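Nucleoside-diphosphate sugar epimerase (SulA family) (Corynebacterium glutamicum, PDB 3OH8) probably acts on nucleotide sugars as an NAD(P)-dependent epimerase, although its substrate is not established. Local coordinates at residues A[2-7]-A[496-501]; A[239-244]-A[293-298]; A[334-339]-A[412-417]. All blocks are in the same frame, centred on the assembly; numbering follows the deposited sequence.

Contact 1 (A[2-7]-A[496-501])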
ATOM      1  N   SER A   2       1.000 -11.115 -26.766  1.00 39.18           N
ATOM      2  CA  SER A   2       0.081 -10.149 -26.163  1.00 43.65           C
ATOM      3  C   SER A   2       0.714  -8.798 -25.782  1.00 42.54           C
ATOM      4  O   SER A   2       0.249  -7.749 -26.236  1.00 43.72           O
ATOM      5  CB  SER A   2      -0.577 -10.746 -24.976  1.00 46.18           C
ATOM      6  N   LEU A   3       1.741  -8.817 -24.928  1.00 33.73           N
ATOM      7  CA  LEU A   3       2.494  -7.604 -24.614  1.00 28.17           C
ATOM      8  C   LEU A   3       3.899  -7.908 -24.129  1.00 26.80           C
ATOM      9  O   LEU A   3       4.090  -8.709 -23.216  1.00 22.63           O
ATOM     10  CB  LEU A   3       1.776  -6.743 -23.570  1.00 24.68           C
ATOM     11  CG  LEU A   3       2.452  -5.401 -23.216  1.00 24.93           C
ATOM     12  CD1 LEU A   3       2.621  -4.529 -24.463  1.00 27.13           C
ATOM     13  CD2 LEU A   3       1.684  -4.631 -22.140  1.00 27.58           C
ATOM     14  N   THR A   4       4.880  -7.265 -24.752  1.00 19.53           N
ATOM     15  CA  THR A   4       6.247  -7.276 -24.231  1.00 20.97           C
ATOM     16  C   THR A   4       6.690  -5.834 -24.011  1.00 23.23           C
ATOM     17  O   THR A   4       6.578  -4.996 -24.907  1.00 22.85           O
ATOM     18  CB  THR A   4       7.235  -7.977 -25.183  1.00 17.26           C
ATOM     19  OG1 THR A   4       6.759  -9.294 -25.492  1.00 17.90           O
ATOM     20  CG2 THR A   4       8.599  -8.086 -24.536  1.00 14.97           C
ATOM     21  N   THR A   5       7.186  -5.545 -22.815  1.00 19.67           N
ATOM     22  CA  THR A   5       7.590  -4.185 -22.483  1.00 18.70           C
ATOM     23  C   THR A   5       8.633  -4.214 -21.371  1.00 17.69           C
ATOM     24  O   THR A   5       8.640  -5.123 -20.533  1.00 15.47           O
ATOM     25  CB  THR A   5       6.362  -3.293 -22.108  1.00 26.77           C
ATOM     26  OG1 THR A   5       6.751  -1.917 -22.090  1.00 28.07           O
ATOM     27  CG2 THR A   5       5.756  -3.687 -20.732  1.00 19.47           C
ATOM     28  N   SER A   6       9.523  -3.223 -21.376  1.00 16.94           N
ATOM     29  CA  SER A   6      10.644  -3.193 -20.441  1.00 19.13           C
ATOM     30  C   SER A   6      10.657  -1.925 -19.582  1.00 16.13           C
ATOM     31  O   SER A   6      10.180  -0.871 -20.004  1.00 17.69           O
ATOM     32  CB  SER A   6      11.984  -3.311 -21.201  1.00 18.28           C
ATOM     33  OG  SER A   6      12.122  -4.568 -21.849  1.00 15.79           O
ATOM     34  N   HIS A   7      11.231  -2.026 -18.386  1.00 14.80           N
ATOM     35  CA  HIS A   7      11.415  -0.848 -17.535  1.00 15.95           C
ATOM     36  C   HIS A   7      12.671  -0.973 -16.686  1.00 17.58           C
ATOM     37  O   HIS A   7      13.041  -2.066 -16.252  1.00 16.27           O
ATOM     38  CB  HIS A   7      10.180  -0.600 -16.650  1.00 17.95           C
ATOM     39  CG  HIS A   7       9.861  -1.723 -15.707  1.00 17.17           C
ATOM     40  ND1 HIS A   7       9.917  -1.587 -14.338  1.00 23.06           N
ATOM     41  CD2 HIS A   7       9.456  -2.996 -15.941  1.00 11.82           C
ATOM     42  CE1 HIS A   7       9.563  -2.727 -13.764  1.00 18.10           C
ATOM     43  NE2 HIS A   7       9.280  -3.595 -14.717  1.00 20.12           N
ATOM     44  N   LEU A 496      14.394 -10.316 -26.257  1.00 20.98           N
ATOM     45  CA  LEU A 496      15.677  -9.811 -26.741  1.00 21.89           C
ATOM     46  C   LEU A 496      15.499  -8.479 -27.455  1.00 21.36           C
ATOM     47  O   LEU A 496      16.256  -7.532 -27.235  1.00 18.49           O
ATOM     48  CB  LEU A 496      16.342 -10.827 -27.676  1.00 36.67           C
ATOM     49  CG  LEU A 496      17.144 -11.950 -27.004  1.00 47.71           C
ATOM     50  CD1 LEU A 496      16.450 -12.493 -25.755  1.00 52.92           C
ATOM     51  CD2 LEU A 496      17.436 -13.073 -27.998  1.00 49.67           C
ATOM     52  N   SER A 497      14.486  -8.408 -28.310  1.00 23.56           N
ATOM     53  CA  SER A 497      14.202  -7.186 -29.043  1.00 23.63           C
ATOM     54  C   SER A 497      13.845  -6.024 -28.110  1.00 21.48           C
ATOM     55  O   SER A 497      14.262  -4.887 -28.335  1.00 20.73           O
ATOM     56  CB  SER A 497      13.079  -7.414 -30.053  1.00 28.65           C
ATOM     57  OG  SER A 497      12.819  -6.220 -30.764  1.00 27.40           O
ATOM     58  N   SER A 498      13.079  -6.313 -27.063  1.00 21.03           N
ATOM     59  CA  SER A 498      12.676  -5.275 -26.123  1.00 20.65           C
ATOM     60  C   SER A 498      13.895  -4.718 -25.377  1.00 20.04           C
ATOM     61  O   SER A 498      13.992  -3.512 -25.127  1.00 20.29           O
ATOM     62  CB  SER A 498      11.610  -5.809 -25.150  1.00 16.86           C
ATOM     63  OG  SER A 498      11.170  -4.775 -24.282  1.00 21.56           O
ATOM     64  N   ILE A 499      14.827  -5.605 -25.037  1.00 18.10           N
ATOM     65  CA  ILE A 499      16.057  -5.216 -24.360  1.00 16.88           C
ATOM     66  C   ILE A 499      16.884  -4.327 -25.287  1.00 20.89           C
ATOM     67  O   ILE A 499      17.254  -3.211 -24.932  1.00 20.19           O
ATOM     68  CB  ILE A 499      16.854  -6.466 -23.901  1.00 20.85           C
ATOM     69  CG1 ILE A 499      16.145  -7.150 -22.722  1.00 19.46           C
ATOM     70  CG2 ILE A 499      18.282  -6.101 -23.502  1.00 19.47           C
ATOM     71  CD1 ILE A 499      16.717  -8.533 -22.377  1.00 20.03           C
ATOM     72  N   LEU A 500      17.116  -4.806 -26.507  1.00 19.89           N
ATOM     73  CA  LEU A 500      17.846  -4.045 -27.520  1.00 15.29           C
ATOM     74  C   LEU A 500      17.242  -2.646 -27.736  1.00 18.82           C
ATOM     75  O   LEU A 500      17.967  -1.653 -27.842  1.00 22.67           O
ATOM     76  CB  LEU A 500      17.842  -4.841 -28.834  1.00 21.32           C
ATOM     77  CG  LEU A 500      19.111  -5.056 -29.658  1.00 33.73           C
ATOM     78  CD1 LEU A 500      20.357  -5.232 -28.790  1.00 32.61           C
ATOM     79  CD2 LEU A 500      18.895  -6.259 -30.584  1.00 31.73           C
ATOM     80  N   ASN A 501      15.915  -2.568 -27.793  1.00 20.64           N
ATOM     81  CA  ASN A 501      15.233  -1.285 -27.970  1.00 20.34           C
ATOM     82  C   ASN A 501      15.557  -0.318 -26.829  1.00 21.50           C
ATOM     83  O   ASN A 501      15.855   0.860 -27.044  1.00 19.82           O
ATOM     84  CB  ASN A 501      13.715  -1.491 -28.083  1.00 20.32           C
ATOM     85  CG  ASN A 501      12.949  -0.184 -28.192  1.00 32.58           C
ATOM     86  OD1 ASN A 501      13.025   0.513 -29.204  1.00 36.88           O
ATOM     87  ND2 ASN A 501      12.193   0.150 -27.145  1.00 35.85           N
TER
HETATM   88  O   HOH W   1       9.154  -3.788 -25.782  1.00 27.41           O
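Ser6 and Ser498 join hydroxyl to hydroxyl where the C-terminal helix 488-511 lies over strand 3-9, an outermost strand of a seven-stranded antiparallel sheet. Helix and strand run in roughly the same direction, their axes 36° apart, and the interface is small, so a few short side chains carry it. Ser498 points at the strand with its OG anti to the backbone N (chi1 -177°), which turns the hydroxyl toward Ser6. The two OG atoms are 2.6 Å apart, a short hydrogen bond in which either may donate. Ser6 holds its own OG beside its backbone N and anti to the carbonyl carbon; the same oxygen also bonds Thr106 OG1 on the adjoining strand 102-110, so one hydroxyl links helix, edge strand and neighbouring strand. Thr4, two residues back along the strand, has its CB pointing to the helix as well and divides its branches by polarity: OG1 bonds Ser108 OG in the sheet, whereas methyl CG2 packs on Ser498 CB at 3.8 Å. Thr5 between them faces away and bonds Gln450 through OG1. Ser498 OG has a second partner besides Ser6: a water 2.7 Å from it, which donates to Thr4 O at 3.0 Å.

Contact 2 (A[239-244]-A[293-298]); sequences LVAEST and SDAGKR
Lys297 reaches from the turn after helix 290-294 across to Val240 and Ser243, where its amine takes up carbonyl oxygens at and just beyond the end of helix 222-242. The contact thus joins two helix ends near the surface of the Rossmann-type epimerase/dehydratase region. Lys297 CB starts 4.2 Å from Val240 CG1, and Lys297 CG lies nearer the same methyl, at 3.9 Å, the valine and lysine chains running antiparallel alongside each other. A bend at chi2 (84°) carries CD on to Val240 O, and CE sits about equally far from the carbonyl oxygens of Val240 and Ser243. A second bend, at chi4, sets NZ between those oxygens. Lys297 NZ donates to Ser243 O at 2.6 Å, almost in line with the C=O bond, and to Val240 O at 2.9 Å, tilted from the carbonyl plane; Ser243 N approaches Val240 O from the opposite face. Nearby, the methyls of Ala241 and Ala295 meet at 3.7 Å. Gly296, with positive phi, is the C-prime residue of the Schellman motif that closes helix 290-294. With Cys246 O, the ammonium gathers three backbone carbonyls, two from the loop after helix 222-242, and its charge should be favourable near that helix's C-terminal end.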
ATOM      1  N   LEU A 239       0.008  -4.300  27.647  1.00 19.29           N
ATOM      2  CA  LEU A 239       0.898  -5.379  27.256  1.00 22.33           C
ATOM      3  C   LEU A 239       2.214  -4.805  26.743  1.00 22.03           C
ATOM      4  O   LEU A 239       3.285  -5.350  27.011  1.00 19.40           O
ATOM      5  CB  LEU A 239       0.248  -6.279  26.204  1.00 24.61           C
ATOM      6  CG  LEU A 239      -0.960  -7.099  26.669  1.00 21.71           C
ATOM      7  CD1 LEU A 239      -1.514  -7.929  25.512  1.00 21.92           C
ATOM      8  CD2 LEU A 239      -0.600  -7.990  27.863  1.00 20.22           C
ATOM      9  N   VAL A 240       2.136  -3.696  26.015  1.00 20.18           N
ATOM     10  CA  VAL A 240       3.347  -3.050  25.542  1.00 20.94           C
ATOM     11  C   VAL A 240       4.168  -2.621  26.758  1.00 20.58           C
ATOM     12  O   VAL A 240       5.369  -2.870  26.833  1.00 22.54           O
ATOM     13  CB  VAL A 240       3.042  -1.837  24.633  1.00 17.48           C
ATOM     14  CG1 VAL A 240       4.314  -1.056  24.345  1.00 19.06           C
ATOM     15  CG2 VAL A 240       2.397  -2.296  23.336  1.00 17.31           C
ATOM     16  N   ALA A 241       3.502  -1.992  27.718  1.00 24.09           N
ATOM     17  CA  ALA A 241       4.164  -1.563  28.942  1.00 27.01           C
ATOM     18  C   ALA A 241       4.875  -2.737  29.613  1.00 28.68           C
ATOM     19  O   ALA A 241       6.002  -2.601  30.076  1.00 29.56           O
ATOM     20  CB  ALA A 241       3.154  -0.947  29.895  1.00 24.73           C
ATOM     21  N   GLU A 242       4.223  -3.894  29.646  1.00 27.90           N
ATOM     22  CA  GLU A 242       4.749  -5.033  30.396  1.00 27.66           C
ATOM     23  C   GLU A 242       5.863  -5.779  29.672  1.00 28.63           C
ATOM     24  O   GLU A 242       6.602  -6.549  30.289  1.00 28.04           O
ATOM     25  CB  GLU A 242       3.611  -5.992  30.763  1.00 28.46           C
ATOM     26  CG  GLU A 242       2.520  -5.319  31.587  1.00 35.12           C
ATOM     27  CD  GLU A 242       1.197  -6.079  31.566  1.00 39.35           C
ATOM     28  OE1 GLU A 242       1.181  -7.268  31.160  1.00 36.33           O
ATOM     29  OE2 GLU A 242       0.171  -5.477  31.957  1.00 41.20           O
ATOM     30  N   SER A 243       5.985  -5.557  28.366  1.00 24.98           N
ATOM     31  CA  SER A 243       6.964  -6.285  27.562  1.00 28.64           C
ATOM     32  C   SER A 243       8.341  -5.642  27.668  1.00 33.38           C
ATOM     33  O   SER A 243       8.463  -4.424  27.660  1.00 39.90           O
ATOM     34  CB  SER A 243       6.520  -6.329  26.100  1.00 27.77           C
ATOM     35  OG  SER A 243       7.542  -6.855  25.268  1.00 27.54           O
ATOM     36  N   THR A 244       9.380  -6.458  27.775  1.00 27.15           N
ATOM     37  CA  THR A 244      10.737  -5.925  27.783  1.00 34.01           C
ATOM     38  C   THR A 244      11.234  -5.730  26.356  1.00 34.09           C
ATOM     39  O   THR A 244      12.007  -4.812  26.081  1.00 40.17           O
ATOM     40  CB  THR A 244      11.714  -6.841  28.542  1.00 42.46           C
ATOM     41  OG1 THR A 244      11.388  -8.211  28.273  1.00 48.76           O
ATOM     42  CG2 THR A 244      11.613  -6.589  30.036  1.00 43.26           C
ATOM     43  N   SER A 293       3.343   4.770  26.987  1.00 20.84           N
ATOM     44  CA  SER A 293       4.272   5.888  27.069  1.00 20.80           C
ATOM     45  C   SER A 293       4.670   6.141  28.524  1.00 25.29           C
ATOM     46  O   SER A 293       5.803   6.531  28.796  1.00 22.34           O
ATOM     47  CB  SER A 293       3.690   7.140  26.407  1.00 21.75           C
ATOM     48  OG  SER A 293       2.376   7.381  26.877  1.00 21.65           O
ATOM     49  N   ASP A 294       3.757   5.894  29.460  1.00 26.16           N
ATOM     50  CA  ASP A 294       4.106   6.014  30.878  1.00 31.18           C
ATOM     51  C   ASP A 294       5.246   5.065  31.225  1.00 33.58           C
ATOM     52  O   ASP A 294       6.074   5.367  32.085  1.00 31.24           O
ATOM     53  CB  ASP A 294       2.913   5.720  31.783  1.00 29.89           C
ATOM     54  CG  ASP A 294       1.871   6.819  31.748  1.00 33.01           C
ATOM     55  OD1 ASP A 294       2.190   7.934  31.280  1.00 36.04           O
ATOM     56  OD2 ASP A 294       0.733   6.565  32.194  1.00 36.58           O
ATOM     57  N   ALA A 295       5.291   3.917  30.554  1.00 27.33           N
ATOM     58  CA  ALA A 295       6.330   2.935  30.840  1.00 20.98           C
ATOM     59  C   ALA A 295       7.592   3.230  30.046  1.00 25.52           C
ATOM     60  O   ALA A 295       8.494   2.389  29.972  1.00 27.45           O
ATOM     61  CB  ALA A 295       5.840   1.520  30.551  1.00 19.19           C
ATOM     62  N   GLY A 296       7.650   4.415  29.447  1.00 22.15           N
ATOM     63  CA  GLY A 296       8.840   4.839  28.723  1.00 23.76           C
ATOM     64  C   GLY A 296       8.982   4.320  27.299  1.00 25.38           C
ATOM     65  O   GLY A 296      10.035   4.498  26.680  1.00 25.99           O
ATOM     66  N   LYS A 297       7.946   3.671  26.770  1.00 20.73           N
ATOM     67  CA  LYS A 297       8.013   3.167  25.390  1.00 21.32           C
ATOM     68  C   LYS A 297       7.720   4.275  24.392  1.00 21.69           C
ATOM     69  O   LYS A 297       7.073   5.267  24.726  1.00 23.33           O
ATOM     70  CB  LYS A 297       7.039   2.004  25.163  1.00 18.73           C
ATOM     71  CG  LYS A 297       7.595   0.658  25.600  1.00 22.78           C
ATOM     72  CD  LYS A 297       7.388   0.422  27.079  1.00 28.12           C
ATOM     73  CE  LYS A 297       8.353  -0.633  27.604  1.00 30.26           C
ATOM     74  NZ  LYS A 297       8.133  -1.950  26.971  1.00 27.53           N
ATOM     75  N   ARG A 298       8.183   4.102  23.156  1.00 20.17           N
ATOM     76  CA  ARG A 298       7.911   5.099  22.129  1.00 21.45           C
ATOM     77  C   ARG A 298       6.488   4.924  21.590  1.00 19.44           C
ATOM     78  O   ARG A 298       6.111   3.830  21.180  1.00 18.25           O
ATOM     79  CB  ARG A 298       8.946   5.011  20.997  1.00 20.18           C
ATOM     80  CG  ARG A 298       8.803   6.114  19.943  1.00 18.56           C
ATOM     81  CD  ARG A 298      10.017   6.188  19.013  1.00 18.36           C
ATOM     82  NE  ARG A 298      10.282   4.936  18.304  1.00 18.75           N
ATOM     83  CZ  ARG A 298       9.738   4.597  17.139  1.00 19.44           C
ATOM     84  NH1 ARG A 298       8.878   5.411  16.527  1.00 14.84           N
ATOM     85  NH2 ARG A 298      10.054   3.435  16.583  1.00 16.87           N
TER

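Contact 3 (A[334-339]-A[412-417])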
ATOM      1  N   THR A 334     -16.525  24.267  -0.903  1.00 21.96           N
ATOM      2  CA  THR A 334     -15.318  24.753  -0.212  1.00 24.70           C
ATOM      3  C   THR A 334     -14.788  23.821   0.885  1.00 25.83           C
ATOM      4  O   THR A 334     -13.759  24.106   1.484  1.00 27.70           O
ATOM      5  CB  THR A 334     -15.521  26.159   0.422  1.00 31.79           C
ATOM      6  OG1 THR A 334     -16.462  26.074   1.499  1.00 33.12           O
ATOM      7  CG2 THR A 334     -16.003  27.165  -0.623  1.00 34.05           C
ATOM      8  N   SER A 335     -15.494  22.727   1.157  1.00 26.61           N
ATOM      9  CA  SER A 335     -15.071  21.763   2.174  1.00 25.14           C
ATOM     10  C   SER A 335     -13.712  21.166   1.835  1.00 23.42           C
ATOM     11  O   SER A 335     -13.495  20.722   0.707  1.00 23.30           O
ATOM     12  CB  SER A 335     -16.101  20.637   2.306  1.00 28.51           C
ATOM     13  OG  SER A 335     -17.216  21.078   3.058  1.00 37.70           O
ATOM     14  N   TRP A 336     -12.806  21.148   2.809  1.00 23.88           N
ATOM     15  CA  TRP A 336     -11.452  20.645   2.583  1.00 21.39           C
ATOM     16  C   TRP A 336     -11.392  19.138   2.775  1.00 23.75           C
ATOM     17  O   TRP A 336     -11.750  18.613   3.830  1.00 21.46           O
ATOM     18  CB  TRP A 336     -10.441  21.335   3.509  1.00 19.15           C
ATOM     19  CG  TRP A 336     -10.133  22.768   3.168  1.00 23.33           C
ATOM     20  CD1 TRP A 336     -10.633  23.887   3.782  1.00 21.98           C
ATOM     21  CD2 TRP A 336      -9.249  23.237   2.143  1.00 22.68           C
ATOM     22  NE1 TRP A 336     -10.106  25.015   3.207  1.00 24.96           N
ATOM     23  CE2 TRP A 336      -9.265  24.649   2.192  1.00 23.88           C
ATOM     24  CE3 TRP A 336      -8.456  22.603   1.182  1.00 26.37           C
ATOM     25  CZ2 TRP A 336      -8.510  25.436   1.325  1.00 26.23           C
ATOM     26  CZ3 TRP A 336      -7.707  23.389   0.315  1.00 31.87           C
ATOM     27  CH2 TRP A 336      -7.739  24.789   0.394  1.00 33.44           C
ATOM     28  N   PHE A 337     -10.936  18.450   1.734  1.00 21.49           N
ATOM     29  CA  PHE A 337     -10.852  17.001   1.719  1.00 19.09           C
ATOM     30  C   PHE A 337      -9.423  16.610   2.098  1.00 20.48           C
ATOM     31  O   PHE A 337      -8.485  16.875   1.359  1.00 18.84           O
ATOM     32  CB  PHE A 337     -11.209  16.484   0.318  1.00 21.06           C
ATOM     33  CG  PHE A 337     -11.213  14.989   0.197  1.00 20.92           C
ATOM     34  CD1 PHE A 337     -11.987  14.215   1.038  1.00 24.33           C
ATOM     35  CD2 PHE A 337     -10.449  14.360  -0.778  1.00 24.45           C
ATOM     36  CE1 PHE A 337     -11.995  12.836   0.923  1.00 30.85           C
ATOM     37  CE2 PHE A 337     -10.452  12.982  -0.901  1.00 25.68           C
ATOM     38  CZ  PHE A 337     -11.225  12.215  -0.050  1.00 25.39           C
ATOM     39  N   SER A 338      -9.276  16.008   3.271  1.00 21.51           N
ATOM     40  CA  SER A 338      -7.974  15.621   3.802  1.00 20.49           C
ATOM     41  C   SER A 338      -7.688  14.157   3.425  1.00 19.00           C
ATOM     42  O   SER A 338      -8.272  13.223   3.996  1.00 20.16           O
ATOM     43  CB  SER A 338      -7.974  15.822   5.319  1.00 18.64           C
ATOM     44  OG  SER A 338      -6.823  15.283   5.928  1.00 22.94           O
ATOM     45  N   TRP A 339      -6.806  13.970   2.443  1.00 21.17           N
ATOM     46  CA  TRP A 339      -6.628  12.672   1.784  1.00 17.22           C
ATOM     47  C   TRP A 339      -5.174  12.236   1.838  1.00 15.18           C
ATOM     48  O   TRP A 339      -4.283  13.059   2.001  1.00 17.40           O
ATOM     49  CB  TRP A 339      -7.031  12.771   0.315  1.00 16.09           C
ATOM     50  CG  TRP A 339      -6.122  13.680  -0.450  1.00 19.86           C
ATOM     51  CD1 TRP A 339      -6.229  15.036  -0.560  1.00 21.30           C
ATOM     52  CD2 TRP A 339      -4.949  13.310  -1.193  1.00 20.69           C
ATOM     53  NE1 TRP A 339      -5.196  15.534  -1.322  1.00 19.59           N
ATOM     54  CE2 TRP A 339      -4.398  14.494  -1.731  1.00 20.13           C
ATOM     55  CE3 TRP A 339      -4.309  12.094  -1.457  1.00 17.17           C
ATOM     56  CZ2 TRP A 339      -3.235  14.501  -2.516  1.00 19.36           C
ATOM     57  CZ3 TRP A 339      -3.153  12.096  -2.242  1.00 14.45           C
ATOM     58  CH2 TRP A 339      -2.633  13.294  -2.762  1.00 22.73           C
ATOM     59  N   SER A 412     -14.575  19.081   6.857  1.00 27.78           N
ATOM     60  CA  SER A 412     -13.672  20.057   6.264  1.00 26.19           C
ATOM     61  C   SER A 412     -12.449  20.142   7.156  1.00 28.03           C
ATOM     62  O   SER A 412     -12.491  20.733   8.236  1.00 24.58           O
ATOM     63  CB  SER A 412     -14.337  21.423   6.162  1.00 23.81           C
ATOM     64  OG  SER A 412     -13.487  22.365   5.535  1.00 21.02           O
ATOM     65  N   GLN A 413     -11.366  19.519   6.709  1.00 20.03           N
ATOM     66  CA  GLN A 413     -10.151  19.447   7.503  1.00 17.11           C
ATOM     67  C   GLN A 413      -8.978  19.802   6.605  1.00 19.47           C
ATOM     68  O   GLN A 413      -8.612  19.030   5.711  1.00 23.54           O
ATOM     69  CB  GLN A 413     -10.002  18.049   8.121  1.00 18.74           C
ATOM     70  CG  GLN A 413     -11.094  17.732   9.150  1.00 22.11           C
ATOM     71  CD  GLN A 413     -11.629  16.308   9.066  1.00 24.43           C
ATOM     72  OE1 GLN A 413     -12.132  15.765  10.054  1.00 26.24           O
ATOM     73  NE2 GLN A 413     -11.529  15.701   7.891  1.00 18.38           N
ATOM     74  N   ARG A 414      -8.426  20.994   6.821  1.00 15.91           N
ATOM     75  CA  ARG A 414      -7.324  21.479   6.011  1.00 17.49           C
ATOM     76  C   ARG A 414      -6.007  21.074   6.664  1.00 26.16           C
ATOM     77  O   ARG A 414      -5.241  21.927   7.121  1.00 22.19           O
ATOM     78  CB  ARG A 414      -7.411  22.993   5.831  1.00 18.35           C
ATOM     79  CG  ARG A 414      -6.460  23.562   4.781  1.00 24.99           C
ATOM     80  CD  ARG A 414      -6.557  25.085   4.720  1.00 29.15           C
ATOM     81  NE  ARG A 414      -5.730  25.634   3.653  1.00 28.78           N
ATOM     82  CZ  ARG A 414      -5.639  26.929   3.362  1.00 31.48           C
ATOM     83  NH1 ARG A 414      -6.332  27.821   4.061  1.00 25.95           N
ATOM     84  NH2 ARG A 414      -4.850  27.327   2.367  1.00 30.97           N
ATOM     85  N   THR A 415      -5.751  19.766   6.693  1.00 19.44           N
ATOM     86  CA  THR A 415      -4.631  19.224   7.443  1.00 20.23           C
ATOM     87  C   THR A 415      -3.301  19.377   6.687  1.00 23.08           C
ATOM     88  O   THR A 415      -3.242  19.253   5.456  1.00 25.15           O
ATOM     89  CB  THR A 415      -4.865  17.736   7.795  1.00 24.60           C
ATOM     90  OG1 THR A 415      -6.254  17.509   8.087  1.00 21.57           O
ATOM     91  CG2 THR A 415      -4.040  17.345   9.008  1.00 29.54           C
ATOM     92  N   ALA A 416      -2.240  19.664   7.429  1.00 23.57           N
ATOM     93  CA  ALA A 416      -0.884  19.650   6.877  1.00 20.85           C
ATOM     94  C   ALA A 416      -0.042  18.596   7.602  1.00 14.68           C
ATOM     95  O   ALA A 416      -0.146  18.440   8.825  1.00 17.64           O
ATOM     96  CB  ALA A 416      -0.228  21.042   6.985  1.00 22.96           C
ATOM     97  N   PRO A 417       0.769  17.847   6.839  1.00 16.52           N
ATOM     98  CA  PRO A 417       1.721  16.898   7.430  1.00 21.19           C
ATOM     99  C   PRO A 417       2.974  17.638   7.895  1.00 20.19           C
ATOM    100  O   PRO A 417       4.076  17.399   7.399  1.00 18.94           O
ATOM    101  CB  PRO A 417       2.029  15.949   6.270  1.00 16.55           C
ATOM    102  CG  PRO A 417       1.881  16.826   5.029  1.00 18.83           C
ATOM    103  CD  PRO A 417       0.827  17.870   5.365  1.00 14.05           C
TER
HETATM  104  O   HOH W   2      -4.878  17.278   4.341  1.00 42.08           O
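Trp336 and Arg414 stack across segments 334-339 and 412-417, the arginine chain following the indole outward. Its aliphatic part, extended from CG to NE, crosses one face of the indole: Arg414 CG makes a CH-pi contact 3.9 Å from the centroid of the five-membered ring of Trp336. The guanidinium lies nearly parallel to the indole, their planes 6° apart, and is offset over CZ2, which Arg414 NE approaches to 3.6 Å. Trp336 NE1 and Arg414 NH1 both bond Asp264, through OD1 and the backbone O, which ties both partners of the stack to the same residue.

One backbone bond, and one in which a serine hydroxyl takes the acceptor's role, link the strands. Trp336 N donates to Ser412 OG at 3.1 Å and 174°, the hydroxyl being placed there by its position anti to Ser412 N (chi1 -178°); Gln413 N returns a bond to Trp336 O at 3.0 Å. Farther along, Ser338 OG and Thr415 OG1 pair at 3.2 Å, and a water spans Ser338 OG and Thr415 O.

Arg414 centres an inverse gamma turn. Strand 412-415 of the DUF1731 region, paired in parallel with strand 265-267, is thus joined to strand 336-341 of the Rossmann-type sheet, as fits the SulA family name.

From the N terminus, the chain enters strand 3-9 at once, and contact 1 closes only when helix 488-511 returns to it almost five hundred residues later, so the other two contacts are nested inside its loop. Contact 2 comes next, shutting a loop of 48 residues within the epimerase family region. After it has closed, contact 3 opens; the two are thus in series, with none crossing. Contacts 1 and 2 lie on opposite sides of the chain's centre, their centres about 53 Å apart. Contact 1 packs the C-terminal helix on the N-terminal strand, contact 2 joins the ends of helices 222-242 and 290-294, and contact 3 ties a DUF1731 strand to the Rossmann-type sheet.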